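Local coordinates for protein ECXA (PDB 4L63) that binds a zinc ion through three histidines and is probably a metallopeptidase of the metzincin type, at residues 33-38 / 91-96; 65-70 / 156-161; 103-108 / 115-120; 164-169 / 232-237. All blocks are in the same frame, centred on the assembly; numbering follows the deposited sequence.

Interaction 1 (33-38 / 91-96); sequences INYTVP and VSFSTT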
loop_
_atom_site.group_PDB
_atom_site.type_symbol
_atom_site.label_atom_id
_atom_site.label_comp_id
_atom_site.label_asym_id
_atom_site.label_seq_id
_atom_site.Cartn_x
_atom_site.Cartn_y
_atom_site.Cartn_z
ATOM N N ILE A 33 -4.716 -14.024 -29.051
ATOM C CA ILE A 33 -4.049 -15.305 -28.841
ATOM C C ILE A 33 -4.737 -16.441 -29.598
ATOM O O ILE A 33 -5.803 -16.928 -29.204
ATOM C CB ILE A 33 -3.952 -15.650 -27.339
ATOM C CG1 ILE A 33 -3.053 -14.626 -26.638
ATOM C CG2 ILE A 33 -3.425 -17.063 -27.140
ATOM C CD1 ILE A 33 -2.823 -14.906 -25.162
ATOM N N ASN A 34 -4.108 -16.850 -30.695
ATOM C CA ASN A 34 -4.620 -17.912 -31.538
ATOM C C ASN A 34 -4.208 -19.263 -30.965
ATOM O O ASN A 34 -3.039 -19.466 -30.659
ATOM C CB ASN A 34 -4.075 -17.733 -32.954
ATOM C CG ASN A 34 -4.898 -16.770 -33.782
ATOM O OD1 ASN A 34 -6.026 -16.424 -33.429
ATOM N ND2 ASN A 34 -4.291 -16.254 -34.842
ATOM N N TYR A 35 -5.149 -20.185 -30.803
ATOM C CA TYR A 35 -4.788 -21.472 -30.217
ATOM C C TYR A 35 -5.524 -22.661 -30.830
ATOM O O TYR A 35 -6.658 -22.530 -31.288
ATOM C CB TYR A 35 -5.022 -21.440 -28.707
ATOM C CG TYR A 35 -6.471 -21.356 -28.296
ATOM C CD1 TYR A 35 -7.114 -20.127 -28.193
ATOM C CD2 TYR A 35 -7.191 -22.501 -27.983
ATOM C CE1 TYR A 35 -8.437 -20.044 -27.806
ATOM C CE2 TYR A 35 -8.512 -22.428 -27.598
ATOM C CZ TYR A 35 -9.130 -21.199 -27.508
ATOM O OH TYR A 35 -10.447 -21.121 -27.121
ATOM N N THR A 36 -4.864 -23.818 -30.831
ATOM C CA THR A 36 -5.448 -25.038 -31.384
ATOM C C THR A 36 -5.839 -26.026 -30.287
ATOM O O THR A 36 -5.129 -26.178 -29.289
ATOM C CB THR A 36 -4.482 -25.739 -32.368
ATOM O OG1 THR A 36 -3.429 -26.383 -31.641
ATOM C CG2 THR A 36 -3.890 -24.742 -33.356
ATOM N N VAL A 37 -6.981 -26.687 -30.474
ATOM C CA VAL A 37 -7.462 -27.702 -29.537
ATOM C C VAL A 37 -8.035 -28.913 -30.282
ATOM O O VAL A 37 -9.084 -28.819 -30.918
ATOM C CB VAL A 37 -8.542 -27.144 -28.586
ATOM C CG1 VAL A 37 -9.074 -28.246 -27.686
ATOM C CG2 VAL A 37 -7.988 -26.004 -27.749
ATOM N N PRO A 38 -7.415 -30.067 -30.139
ATOM C CA PRO A 38 -7.860 -31.276 -30.832
ATOM C C PRO A 38 -9.231 -31.820 -30.414
ATOM O O PRO A 38 -9.629 -31.677 -29.272
ATOM C CB PRO A 38 -6.751 -32.254 -30.508
ATOM C CG PRO A 38 -5.529 -31.377 -30.478
ATOM C CD PRO A 38 -5.951 -29.984 -30.094
ATOM N N VAL A 91 -0.280 -21.210 -30.105
ATOM C CA VAL A 91 -0.487 -21.897 -28.832
ATOM C C VAL A 91 -1.174 -23.245 -29.053
ATOM O O VAL A 91 -2.174 -23.333 -29.763
ATOM C CB VAL A 91 -1.325 -21.043 -27.860
ATOM C CG1 VAL A 91 -1.652 -21.827 -26.597
ATOM C CG2 VAL A 91 -0.591 -19.758 -27.528
ATOM N N SER A 92 -0.624 -24.294 -28.449
ATOM C CA SER A 92 -1.121 -25.646 -28.666
ATOM C C SER A 92 -1.604 -26.307 -27.382
ATOM O O SER A 92 -0.881 -26.355 -26.383
ATOM C CB SER A 92 -0.032 -26.507 -29.303
ATOM O OG SER A 92 0.624 -25.803 -30.340
ATOM N N PHE A 93 -2.832 -26.812 -27.412
ATOM C CA PHE A 93 -3.351 -27.626 -26.320
ATOM C C PHE A 93 -3.373 -29.081 -26.769
ATOM O O PHE A 93 -3.555 -29.356 -27.951
ATOM C CB PHE A 93 -4.747 -27.160 -25.903
ATOM C CG PHE A 93 -4.753 -25.854 -25.159
ATOM C CD1 PHE A 93 -4.681 -24.650 -25.841
ATOM C CD2 PHE A 93 -4.824 -25.830 -23.774
ATOM C CE1 PHE A 93 -4.682 -23.443 -25.155
ATOM C CE2 PHE A 93 -4.825 -24.626 -23.081
ATOM C CZ PHE A 93 -4.752 -23.432 -23.775
ATOM N N SER A 94 -3.169 -30.007 -25.837
ATOM C CA SER A 94 -3.173 -31.429 -26.165
ATOM C C SER A 94 -3.256 -32.311 -24.925
ATOM O O SER A 94 -3.138 -31.837 -23.791
ATOM C CB SER A 94 -1.924 -31.801 -26.971
ATOM O OG SER A 94 -0.743 -31.538 -26.234
ATOM N N THR A 95 -3.461 -33.602 -25.159
ATOM C CA THR A 95 -3.486 -34.589 -24.092
ATOM C C THR A 95 -2.302 -35.533 -24.252
ATOM O O THR A 95 -1.818 -35.748 -25.365
ATOM C CB THR A 95 -4.794 -35.403 -24.092
ATOM O OG1 THR A 95 -4.963 -36.031 -25.368
ATOM C CG2 THR A 95 -5.987 -34.503 -23.821
ATOM N N THR A 96 -1.836 -36.090 -23.141
ATOM C CA THR A 96 -0.722 -37.033 -23.165
ATOM C C THR A 96 -0.990 -38.214 -22.238
ATOM O O THR A 96 -1.933 -38.191 -21.448
ATOM C CB THR A 96 0.603 -36.364 -22.746
ATOM O OG1 THR A 96 0.465 -35.800 -21.434
ATOM C CG2 THR A 96 1.002 -35.269 -23.728
#

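Interaction 2 (65-70 / 156-161); sequences REAFNE and ITIKHE. With ZN (zinc ion), chain G.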
loop_
_atom_site.group_PDB
_atom_site.type_symbol
_atom_site.label_atom_id
_atom_site.label_comp_id
_atom_site.label_asym_id
_atom_site.label_seq_id
_atom_site.Cartn_x
_atom_site.Cartn_y
_atom_site.Cartn_z
ATOM N N ARG A 65 -11.908 -23.112 -23.592
ATOM C CA ARG A 65 -12.840 -22.005 -23.807
ATOM C C ARG A 65 -13.125 -21.258 -22.512
ATOM O O ARG A 65 -12.899 -20.054 -22.408
ATOM C CB ARG A 65 -14.161 -22.520 -24.404
ATOM C CG ARG A 65 -14.990 -21.467 -25.121
ATOM C CD ARG A 65 -15.447 -21.944 -26.481
ATOM N NE ARG A 65 -16.637 -22.791 -26.426
ATOM C CZ ARG A 65 -16.660 -24.083 -26.742
ATOM N NH1 ARG A 65 -15.547 -24.687 -27.125
ATOM N NH2 ARG A 65 -17.793 -24.774 -26.676
ATOM N N GLU A 66 -13.621 -21.995 -21.525
ATOM C CA GLU A 66 -14.090 -21.412 -20.275
ATOM C C GLU A 66 -12.936 -20.842 -19.456
ATOM O O GLU A 66 -13.059 -19.778 -18.853
ATOM C CB GLU A 66 -14.858 -22.461 -19.461
ATOM C CG GLU A 66 -15.728 -21.903 -18.346
ATOM C CD GLU A 66 -14.942 -21.552 -17.096
ATOM O OE1 GLU A 66 -13.858 -22.142 -16.885
ATOM O OE2 GLU A 66 -15.411 -20.690 -16.320
ATOM N N ALA A 67 -11.815 -21.559 -19.450
ATOM C CA ALA A 67 -10.649 -21.174 -18.668
ATOM C C ALA A 67 -10.064 -19.862 -19.154
ATOM O O ALA A 67 -9.589 -19.056 -18.357
ATOM C CB ALA A 67 -9.591 -22.263 -18.715
ATOM N N PHE A 68 -10.059 -19.695 -20.457
ATOM C CA PHE A 68 -9.564 -18.497 -21.113
ATOM C C PHE A 68 -10.398 -17.281 -20.776
ATOM O O PHE A 68 -9.920 -16.179 -20.686
ATOM C CB PHE A 68 -9.522 -18.698 -22.609
ATOM C CG PHE A 68 -8.151 -18.916 -23.145
ATOM C CD1 PHE A 68 -7.887 -19.977 -23.979
ATOM C CD2 PHE A 68 -7.129 -18.065 -22.814
ATOM C CE1 PHE A 68 -6.625 -20.188 -24.473
ATOM C CE2 PHE A 68 -5.868 -18.263 -23.299
ATOM C CZ PHE A 68 -5.611 -19.326 -24.134
ATOM N N ASN A 69 -11.679 -17.509 -20.655
ATOM C CA ASN A 69 -12.633 -16.472 -20.290
ATOM C C ASN A 69 -12.459 -16.051 -18.838
ATOM O O ASN A 69 -12.780 -14.923 -18.469
ATOM C CB ASN A 69 -14.059 -16.947 -20.507
ATOM C CG ASN A 69 -15.062 -15.827 -20.376
ATOM O OD1 ASN A 69 -15.204 -14.995 -21.273
ATOM N ND2 ASN A 69 -15.742 -15.774 -19.234
ATOM N N GLU A 70 -11.976 -16.982 -18.018
ATOM C CA GLU A 70 -11.635 -16.704 -16.626
ATOM C C GLU A 70 -10.565 -15.632 -16.543
ATOM O O GLU A 70 -10.518 -14.852 -15.589
ATOM C CB GLU A 70 -11.130 -17.966 -15.931
ATOM C CG GLU A 70 -12.145 -19.067 -15.753
ATOM C CD GLU A 70 -12.861 -18.962 -14.431
ATOM O OE1 GLU A 70 -12.299 -19.433 -13.418
ATOM O OE2 GLU A 70 -13.986 -18.422 -14.402
ATOM N N ILE A 156 -9.348 -26.263 -12.742
ATOM C CA ILE A 156 -8.220 -25.712 -11.992
ATOM C C ILE A 156 -6.909 -25.955 -12.731
ATOM O O ILE A 156 -6.135 -25.026 -12.951
ATOM C CB ILE A 156 -8.115 -26.327 -10.587
ATOM C CG1 ILE A 156 -9.341 -25.961 -9.749
ATOM C CG2 ILE A 156 -6.829 -25.872 -9.899
ATOM C CD1 ILE A 156 -9.334 -26.555 -8.356
ATOM N N THR A 157 -6.678 -27.206 -13.128
ATOM C CA THR A 157 -5.466 -27.571 -13.854
ATOM C C THR A 157 -5.317 -26.776 -15.145
ATOM O O THR A 157 -4.241 -26.255 -15.434
ATOM C CB THR A 157 -5.433 -29.079 -14.188
ATOM O OG1 THR A 157 -5.482 -29.841 -12.974
ATOM C CG2 THR A 157 -4.169 -29.430 -14.952
ATOM N N ILE A 158 -6.400 -26.680 -15.911
ATOM C CA ILE A 158 -6.385 -25.946 -17.172
ATOM C C ILE A 158 -6.203 -24.439 -16.948
ATOM O O ILE A 158 -5.355 -23.825 -17.584
ATOM C CB ILE A 158 -7.670 -26.211 -17.987
ATOM C CG1 ILE A 158 -7.682 -27.664 -18.466
ATOM C CG2 ILE A 158 -7.757 -25.267 -19.168
ATOM C CD1 ILE A 158 -8.775 -27.992 -19.467
ATOM N N LYS A 159 -6.978 -23.854 -16.038
ATOM C CA LYS A 159 -6.821 -22.439 -15.687
ATOM C C LYS A 159 -5.406 -22.112 -15.211
ATOM O O LYS A 159 -4.831 -21.090 -15.595
ATOM C CB LYS A 159 -7.832 -22.039 -14.613
ATOM C CG LYS A 159 -9.269 -22.075 -15.090
ATOM C CD LYS A 159 -10.232 -21.924 -13.938
ATOM C CE LYS A 159 -11.624 -22.348 -14.354
ATOM N NZ LYS A 159 -12.639 -21.844 -13.401
ATOM N N HIS A 160 -4.852 -22.989 -14.380
ATOM C CA HIS A 160 -3.476 -22.856 -13.904
ATOM C C HIS A 160 -2.488 -22.870 -15.077
ATOM O O HIS A 160 -1.600 -22.026 -15.156
ATOM C CB HIS A 160 -3.161 -23.975 -12.905
ATOM C CG HIS A 160 -1.740 -24.000 -12.431
ATOM N ND1 HIS A 160 -1.309 -23.307 -11.319
ATOM C CD2 HIS A 160 -0.655 -24.651 -12.915
ATOM C CE1 HIS A 160 -0.016 -23.528 -11.143
ATOM N NE2 HIS A 160 0.403 -24.341 -12.098
ATOM N N GLU A 161 -2.662 -23.810 -16.001
ATOM C CA GLU A 161 -1.771 -23.898 -17.156
ATOM C C GLU A 161 -1.917 -22.680 -18.086
ATOM O O GLU A 161 -0.929 -22.233 -18.675
ATOM C CB GLU A 161 -2.015 -25.201 -17.926
ATOM C CG GLU A 161 -1.653 -26.474 -17.149
ATOM C CD GLU A 161 -0.287 -26.411 -16.467
ATOM O OE1 GLU A 161 0.702 -26.033 -17.128
ATOM O OE2 GLU A 161 -0.202 -26.752 -15.268
HETATM ZN ZN ZN G . 2.397 -24.736 -12.690
HETATM O O HOH W 1 2.155 -26.810 -14.049
#

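Interaction 3 (103-108 / 115-120); sequences LGSTIF and RTRIDI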
loop_
_atom_site.group_PDB
_atom_site.type_symbol
_atom_site.label_atom_id
_atom_site.label_comp_id
_atom_site.label_asym_id
_atom_site.label_seq_id
_atom_site.Cartn_x
_atom_site.Cartn_y
_atom_site.Cartn_z
ATOM N N LEU A 103 -0.429 -33.799 -13.217
ATOM C CA LEU A 103 -1.690 -33.650 -13.946
ATOM C C LEU A 103 -1.564 -32.811 -15.216
ATOM O O LEU A 103 -2.060 -33.201 -16.272
ATOM C CB LEU A 103 -2.755 -33.039 -13.032
ATOM C CG LEU A 103 -3.146 -33.858 -11.799
ATOM C CD1 LEU A 103 -4.257 -33.171 -11.014
ATOM C CD2 LEU A 103 -3.563 -35.270 -12.209
ATOM N N GLY A 104 -0.909 -31.659 -15.114
ATOM C CA GLY A 104 -0.759 -30.766 -16.249
ATOM C C GLY A 104 0.654 -30.237 -16.414
ATOM O O GLY A 104 1.486 -30.360 -15.511
ATOM N N SER A 105 0.918 -29.634 -17.570
ATOM C CA SER A 105 2.252 -29.145 -17.907
ATOM C C SER A 105 2.208 -28.157 -19.078
ATOM O O SER A 105 1.471 -28.367 -20.046
ATOM C CB SER A 105 3.172 -30.326 -18.241
ATOM O OG SER A 105 4.481 -29.895 -18.559
ATOM N N THR A 106 3.001 -27.090 -18.993
ATOM C CA THR A 106 3.034 -26.074 -20.047
ATOM C C THR A 106 4.459 -25.648 -20.392
ATOM O O THR A 106 5.278 -25.404 -19.503
ATOM C CB THR A 106 2.221 -24.813 -19.645
ATOM O OG1 THR A 106 0.829 -25.141 -19.577
ATOM C CG2 THR A 106 2.418 -23.685 -20.649
ATOM N N ILE A 107 4.751 -25.561 -21.686
ATOM C CA ILE A 107 6.008 -24.986 -22.151
ATOM C C ILE A 107 5.798 -23.568 -22.671
ATOM O O ILE A 107 5.151 -23.368 -23.698
ATOM C CB ILE A 107 6.645 -25.820 -23.274
ATOM C CG1 ILE A 107 6.951 -27.239 -22.797
ATOM C CG2 ILE A 107 7.908 -25.139 -23.783
ATOM C CD1 ILE A 107 7.721 -28.058 -23.829
ATOM N N PHE A 108 6.348 -22.586 -21.963
ATOM C CA PHE A 108 6.265 -21.198 -22.405
ATOM C C PHE A 108 7.338 -20.916 -23.442
ATOM O O PHE A 108 8.534 -20.986 -23.152
ATOM C CB PHE A 108 6.407 -20.228 -21.228
ATOM C CG PHE A 108 6.245 -18.778 -21.614
ATOM C CD1 PHE A 108 4.988 -18.246 -21.859
ATOM C CD2 PHE A 108 7.350 -17.949 -21.733
ATOM C CE1 PHE A 108 4.836 -16.911 -22.210
ATOM C CE2 PHE A 108 7.207 -16.615 -22.077
ATOM C CZ PHE A 108 5.947 -16.096 -22.322
ATOM N N ARG A 115 3.075 -24.565 -25.577
ATOM C CA ARG A 115 2.292 -25.789 -25.591
ATOM C C ARG A 115 1.816 -26.182 -24.201
ATOM O O ARG A 115 2.594 -26.212 -23.245
ATOM C CB ARG A 115 3.099 -26.934 -26.214
ATOM C CG ARG A 115 4.255 -26.485 -27.102
ATOM C CD ARG A 115 5.025 -27.676 -27.655
ATOM N NE ARG A 115 5.635 -28.478 -26.597
ATOM C CZ ARG A 115 5.951 -29.764 -26.722
ATOM N NH1 ARG A 115 6.497 -30.419 -25.706
ATOM N NH2 ARG A 115 5.718 -30.397 -27.863
ATOM N N THR A 116 0.526 -26.477 -24.096
ATOM C CA THR A 116 -0.044 -26.984 -22.857
ATOM C C THR A 116 -0.524 -28.417 -23.040
ATOM O O THR A 116 -1.270 -28.715 -23.970
ATOM C CB THR A 116 -1.218 -26.116 -22.375
ATOM O OG1 THR A 116 -0.710 -24.913 -21.783
ATOM C CG2 THR A 116 -2.046 -26.865 -21.343
ATOM N N ARG A 117 -0.092 -29.305 -22.151
ATOM C CA ARG A 117 -0.549 -30.686 -22.200
ATOM C C ARG A 117 -1.297 -31.077 -20.923
ATOM O O ARG A 117 -0.919 -30.692 -19.814
ATOM C CB ARG A 117 0.631 -31.633 -22.445
ATOM C CG ARG A 117 1.651 -31.668 -21.329
ATOM C CD ARG A 117 2.806 -32.593 -21.659
ATOM N NE ARG A 117 3.740 -32.671 -20.542
ATOM C CZ ARG A 117 3.617 -33.535 -19.539
ATOM N NH1 ARG A 117 4.502 -33.545 -18.554
ATOM N NH2 ARG A 117 2.604 -34.389 -19.518
ATOM N N ILE A 118 -2.385 -31.818 -21.102
ATOM C CA ILE A 118 -3.133 -32.393 -19.992
ATOM C C ILE A 118 -2.973 -33.902 -20.024
ATOM O O ILE A 118 -3.547 -34.578 -20.881
ATOM C CB ILE A 118 -4.637 -32.037 -20.048
ATOM C CG1 ILE A 118 -4.847 -30.533 -19.854
ATOM C CG2 ILE A 118 -5.415 -32.829 -18.998
ATOM C CD1 ILE A 118 -4.436 -30.021 -18.497
ATOM N N ASP A 119 -2.174 -34.431 -19.107
ATOM C CA ASP A 119 -1.967 -35.869 -19.036
ATOM C C ASP A 119 -3.271 -36.554 -18.664
ATOM O O ASP A 119 -3.970 -36.115 -17.760
ATOM C CB ASP A 119 -0.875 -36.214 -18.025
ATOM C CG ASP A 119 -0.294 -37.593 -18.251
ATOM O OD1 ASP A 119 -0.816 -38.565 -17.664
ATOM O OD2 ASP A 119 0.682 -37.704 -19.021
ATOM N N ILE A 120 -3.607 -37.623 -19.374
ATOM C CA ILE A 120 -4.832 -38.350 -19.085
ATOM C C ILE A 120 -4.535 -39.518 -18.149
ATOM O O ILE A 120 -5.337 -39.845 -17.272
ATOM C CB ILE A 120 -5.498 -38.859 -20.373
ATOM C CG1 ILE A 120 -5.693 -37.706 -21.360
ATOM C CG2 ILE A 120 -6.826 -39.504 -20.058
ATOM C CD1 ILE A 120 -6.587 -36.606 -20.842
#

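Interaction 4 (164-169 / 232-237); sequences HILGLL and EGVRVM. With ZN (zinc ion), chain G.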
loop_
_atom_site.group_PDB
_atom_site.type_symbol
_atom_site.label_atom_id
_atom_site.label_comp_id
_atom_site.label_asym_id
_atom_site.label_seq_id
_atom_site.Cartn_x
_atom_site.Cartn_y
_atom_site.Cartn_z
ATOM N N HIS A 164 0.361 -20.016 -17.099
ATOM C CA HIS A 164 1.697 -20.237 -17.639
ATOM C C HIS A 164 1.790 -19.781 -19.098
ATOM O O HIS A 164 2.786 -19.178 -19.507
ATOM C CB HIS A 164 2.078 -21.714 -17.526
ATOM C CG HIS A 164 2.406 -22.150 -16.132
ATOM N ND1 HIS A 164 3.155 -21.377 -15.271
ATOM C CD2 HIS A 164 2.093 -23.276 -15.449
ATOM C CE1 HIS A 164 3.288 -22.008 -14.118
ATOM N NE2 HIS A 164 2.651 -23.162 -14.198
ATOM N N ILE A 165 0.755 -20.084 -19.880
ATOM C CA ILE A 165 0.678 -19.612 -21.266
ATOM C C ILE A 165 0.827 -18.094 -21.297
ATOM O O ILE A 165 1.512 -17.540 -22.159
ATOM C CB ILE A 165 -0.652 -20.008 -21.943
ATOM C CG1 ILE A 165 -0.730 -21.521 -22.136
ATOM C CG2 ILE A 165 -0.793 -19.325 -23.303
ATOM C CD1 ILE A 165 0.323 -22.058 -23.068
ATOM N N LEU A 166 0.208 -17.439 -20.315
ATOM C CA LEU A 166 0.161 -15.983 -20.253
ATOM C C LEU A 166 1.375 -15.360 -19.570
ATOM O O LEU A 166 1.370 -14.169 -19.278
ATOM C CB LEU A 166 -1.117 -15.533 -19.532
ATOM C CG LEU A 166 -2.424 -15.933 -20.222
ATOM C CD1 LEU A 166 -3.633 -15.563 -19.379
ATOM C CD2 LEU A 166 -2.510 -15.312 -21.616
ATOM N N GLY A 167 2.406 -16.159 -19.300
ATOM C CA GLY A 167 3.667 -15.611 -18.832
ATOM C C GLY A 167 3.864 -15.611 -17.325
ATOM O O GLY A 167 4.832 -15.025 -16.817
ATOM N N LEU A 168 2.960 -16.259 -16.598
ATOM C CA LEU A 168 3.120 -16.348 -15.147
ATOM C C LEU A 168 3.848 -17.626 -14.743
ATOM O O LEU A 168 3.794 -18.645 -15.443
ATOM C CB LEU A 168 1.765 -16.281 -14.444
ATOM C CG LEU A 168 0.980 -14.995 -14.703
ATOM C CD1 LEU A 168 -0.284 -14.962 -13.860
ATOM C CD2 LEU A 168 1.844 -13.767 -14.438
ATOM N N LEU A 169 4.539 -17.556 -13.613
ATOM C CA LEU A 169 5.193 -18.721 -13.035
ATOM C C LEU A 169 4.495 -19.030 -11.715
ATOM O O LEU A 169 3.351 -18.617 -11.516
ATOM C CB LEU A 169 6.691 -18.462 -12.854
ATOM C CG LEU A 169 7.423 -18.177 -14.178
ATOM C CD1 LEU A 169 8.806 -17.603 -13.928
ATOM C CD2 LEU A 169 7.523 -19.434 -15.044
ATOM N N GLU A 232 -3.890 -8.787 -12.545
ATOM C CA GLU A 232 -2.955 -7.677 -12.683
ATOM C C GLU A 232 -1.584 -8.148 -13.185
ATOM O O GLU A 232 -0.894 -7.415 -13.904
ATOM C CB GLU A 232 -2.802 -6.937 -11.351
ATOM C CG GLU A 232 -4.042 -6.157 -10.952
ATOM C CD GLU A 232 -4.524 -5.237 -12.057
ATOM O OE1 GLU A 232 -3.714 -4.433 -12.565
ATOM O OE2 GLU A 232 -5.715 -5.323 -12.421
ATOM N N GLY A 233 -1.200 -9.366 -12.801
ATOM C CA GLY A 233 0.048 -9.953 -13.256
ATOM C C GLY A 233 0.063 -10.091 -14.771
ATOM O O GLY A 233 1.045 -9.745 -15.429
ATOM N N VAL A 234 -1.034 -10.592 -15.329
ATOM C CA VAL A 234 -1.127 -10.756 -16.781
ATOM C C VAL A 234 -1.177 -9.400 -17.494
ATOM O O VAL A 234 -0.609 -9.250 -18.577
ATOM C CB VAL A 234 -2.345 -11.625 -17.168
ATOM C CG1 VAL A 234 -2.504 -11.708 -18.689
ATOM C CG2 VAL A 234 -2.182 -13.026 -16.588
ATOM N N ARG A 235 -1.838 -8.409 -16.893
ATOM C CA ARG A 235 -1.799 -7.043 -17.432
ATOM C C ARG A 235 -0.371 -6.534 -17.589
ATOM O O ARG A 235 -0.053 -5.850 -18.557
ATOM C CB ARG A 235 -2.570 -6.067 -16.548
ATOM C CG ARG A 235 -4.055 -6.152 -16.692
ATOM C CD ARG A 235 -4.760 -4.929 -16.115
ATOM N NE ARG A 235 -6.187 -5.038 -16.384
ATOM C CZ ARG A 235 -6.736 -4.766 -17.562
ATOM N NH1 ARG A 235 -5.974 -4.358 -18.569
ATOM N NH2 ARG A 235 -8.045 -4.899 -17.738
ATOM N N VAL A 236 0.481 -6.853 -16.622
ATOM C CA VAL A 236 1.897 -6.537 -16.724
ATOM C C VAL A 236 2.545 -7.303 -17.882
ATOM O O VAL A 236 3.281 -6.718 -18.682
ATOM C CB VAL A 236 2.636 -6.853 -15.414
ATOM C CG1 VAL A 236 4.136 -6.726 -15.605
ATOM C CG2 VAL A 236 2.153 -5.908 -14.305
ATOM N N MET A 237 2.245 -8.598 -17.981
ATOM C CA MET A 237 2.829 -9.452 -19.022
ATOM C C MET A 237 2.341 -9.046 -20.405
ATOM O O MET A 237 3.002 -9.336 -21.402
ATOM C CB MET A 237 2.503 -10.929 -18.783
ATOM C CG MET A 237 3.027 -11.499 -17.452
ATOM S SD MET A 237 4.753 -11.106 -17.096
ATOM C CE MET A 237 5.602 -12.015 -18.388
HETATM ZN ZN ZN G . 2.397 -24.736 -12.690
HETATM O O HOH W 1 2.155 -26.810 -14.049
#

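Interaction 1 (33-38 / 91-96)
Tyr35 and Phe93 bring their rings together on one face of a pair of parallel strands, 33-36 and 91-96, neighbours in the mixed sheet of this metzincin-like zinc domain. The rings meet obliquely, planes at 71° and centroids 5.7 Å apart, with Tyr35 CD2 lying 3.9 Å from Phe93 CE1. Tyr35 carries CG between its own N and carbonyl carbon (chi1 68°), which stands the ring up from the sheet, where Phe68 of helix 60-70 also meets it. Beside this pair Tyr35 CB rests on Val91 CB, and farther along Val37 CG2 packs on Phe93 CB at 3.9 Å. At the other end Ile33 and Val91 touch through their CG2 methyls. Helix 146-165 covers the same face, with Ile165 on Val91 and Ile162 on Phe93. Backbone bonds join the strands: Thr36 N gives a straight bond of 2.9 Å to Val91 O, and Phe93 N one of 3.0 Å to Thr36 O, whereas Val91 N to Asn34 O is weak. Thr36 and Ser92 turn to the other face, where Ser92 OG bonds to Val90 O. Past the last bridge the chain stays close, Pro38 CD lying 3.3 Å from Phe93 O.

Interaction 2 (65-70 / 156-161)
Lys159 reaches across to helix 60-70 with its chain extended beyond CG, each torsion from chi2 to chi4 nearly anti, and brings its ammonium group to two glutamates one turn apart. Glu70 takes the nearer place: its OE1 is modelled 2.4 Å from Lys159 NZ, a salt bridge too short for the exact distance to be trusted. Glu70 CG lies 3.6 Å from Lys159 CE, and the bend at chi2 (-92°) turns the carboxylate onto the ammonium group. Glu66, also bent at chi2, leaves with CG opposite its own N (chi1 -163°); its salt bridge, Glu66 OE1 to Lys159 NZ 3.7 Å, is long and weak. Segments 65-70 and 156-161 cross at -53°, the second on the zinc-binding helix: His160 NE2 holds the zinc ion at 2.1 Å and Glu161 OE2 accepts a hydrogen bond from the zinc-bound water, consistent with the start of the HExxHxxGxxH motif of metzincins. Beside the lysine stem Ala67 CB touches Ile158 CG2, at 3.5 Å, and Lys159 CG, at 3.6 Å. Ile158 also packs on Tyr60 and Tyr63.

Interaction 3 (103-108 / 115-120)
Thr106 OG1 is gripped from two directions, by Thr116 OG1 at 2.7 Å across the strands and by Glu161 OE1 from the zinc-binding helix. The Thr116 hydroxyl donates the first of these bonds. Both threonines hold OG1 opposite the carbonyl carbon (chi1 -67° and -77°), which lets the hydroxyls meet over a non-hydrogen-bonded pair of this antiparallel beta hairpin, strands 104-107 and 115-119. Arg117 N to Ser105 O, 2.8 Å and nearly straight at 170°, and Ile107 N to Arg115 O, 2.7 Å, hold the backbones together. On the face that carries Ser105, Ile107, Arg115 and Arg117, Arg117 lays one face of its guanidinium over Ser105 CB, 3.3 Å from Arg117 NE, while Ile107 CD1 comes to the edge of the Arg115 guanidinium, 3.3 Å from Arg115 NH1. Asp119 N bonds to Leu103 O, and its carboxylate caps Ser122 N of helix 120-126. With Thr116 donating its hydrogen bond to Thr106 OG1, the Thr106 hydroxyl can in turn donate to Glu161, which would help to orient the carboxylate whose other oxygen meets the zinc-bound water.

Interaction 4 (164-169 / 232-237)
This is a buried apolar contact between the turn that ends the zinc-binding helix 146-165 and one side of helix 228-239, behind the metal site. Val234 is its hub. Its CG2 methyl meets Leu168 CD1 at 3.8 Å, the two side chains crossing at about a right angle, and also Leu166 CB at 4.0 Å; its CG1 takes up Leu166 CD1. Leu168 sends its other branch, CD2, over Gly233 and against Met237 CG, 4.0 Å away. Met237 is folded at chi2 (-48°) and chi3 (-66°), which turns its methyl CE back over the turn to within 3.5 Å of Gly167 O. The turn itself is a Schellman motif with Gly167, at positive phi, as the C-prime residue: Leu168 N bonds to Gly163 O and Gly167 N to His164 O. This is consistent with the glycine turn that follows the zinc helix in the HExxHxxGxxH motif of metzincins. Gly167 lets the turn come close to Met237, its CA 4.1 Å from Met237 CE. On the metal side, His164 NE2 binds the zinc ion at 2.2 Å and its ND1 donates to Leu168 O at 2.8 Å, nearly in the ring plane. Leu168 thus serves both sides, its side chain packed against helix 228-239 and its carbonyl holding the ring, so that the packing probably helps fix the rotation of a zinc ligand, while Leu166 O stays buried with no hydrogen-bonding partner.

How the interactions relate
From the N terminus, strand 33-36 pairs with 91-96, and interaction 1 closes the first loop. Helix 60-70 leaves from within it and pairs only later with 156-161, so interactions 1 and 2 cross; they also touch, Phe68 packing on Phe93. The short hairpin of interaction 3 opens and closes within the span of interaction 2, and its strand 115-119 lies beside 91-96 in the same sheet, with Ser92 O and Thr116 N probably hydrogen-bonded. Interaction 4 follows in series, closing the loop from the end of helix 146-165 to helix 228-239. Helix 146-165 is common to interactions 2 and 4, and both reach the zinc ion; Ile165 packs back on interactions 1 and 3.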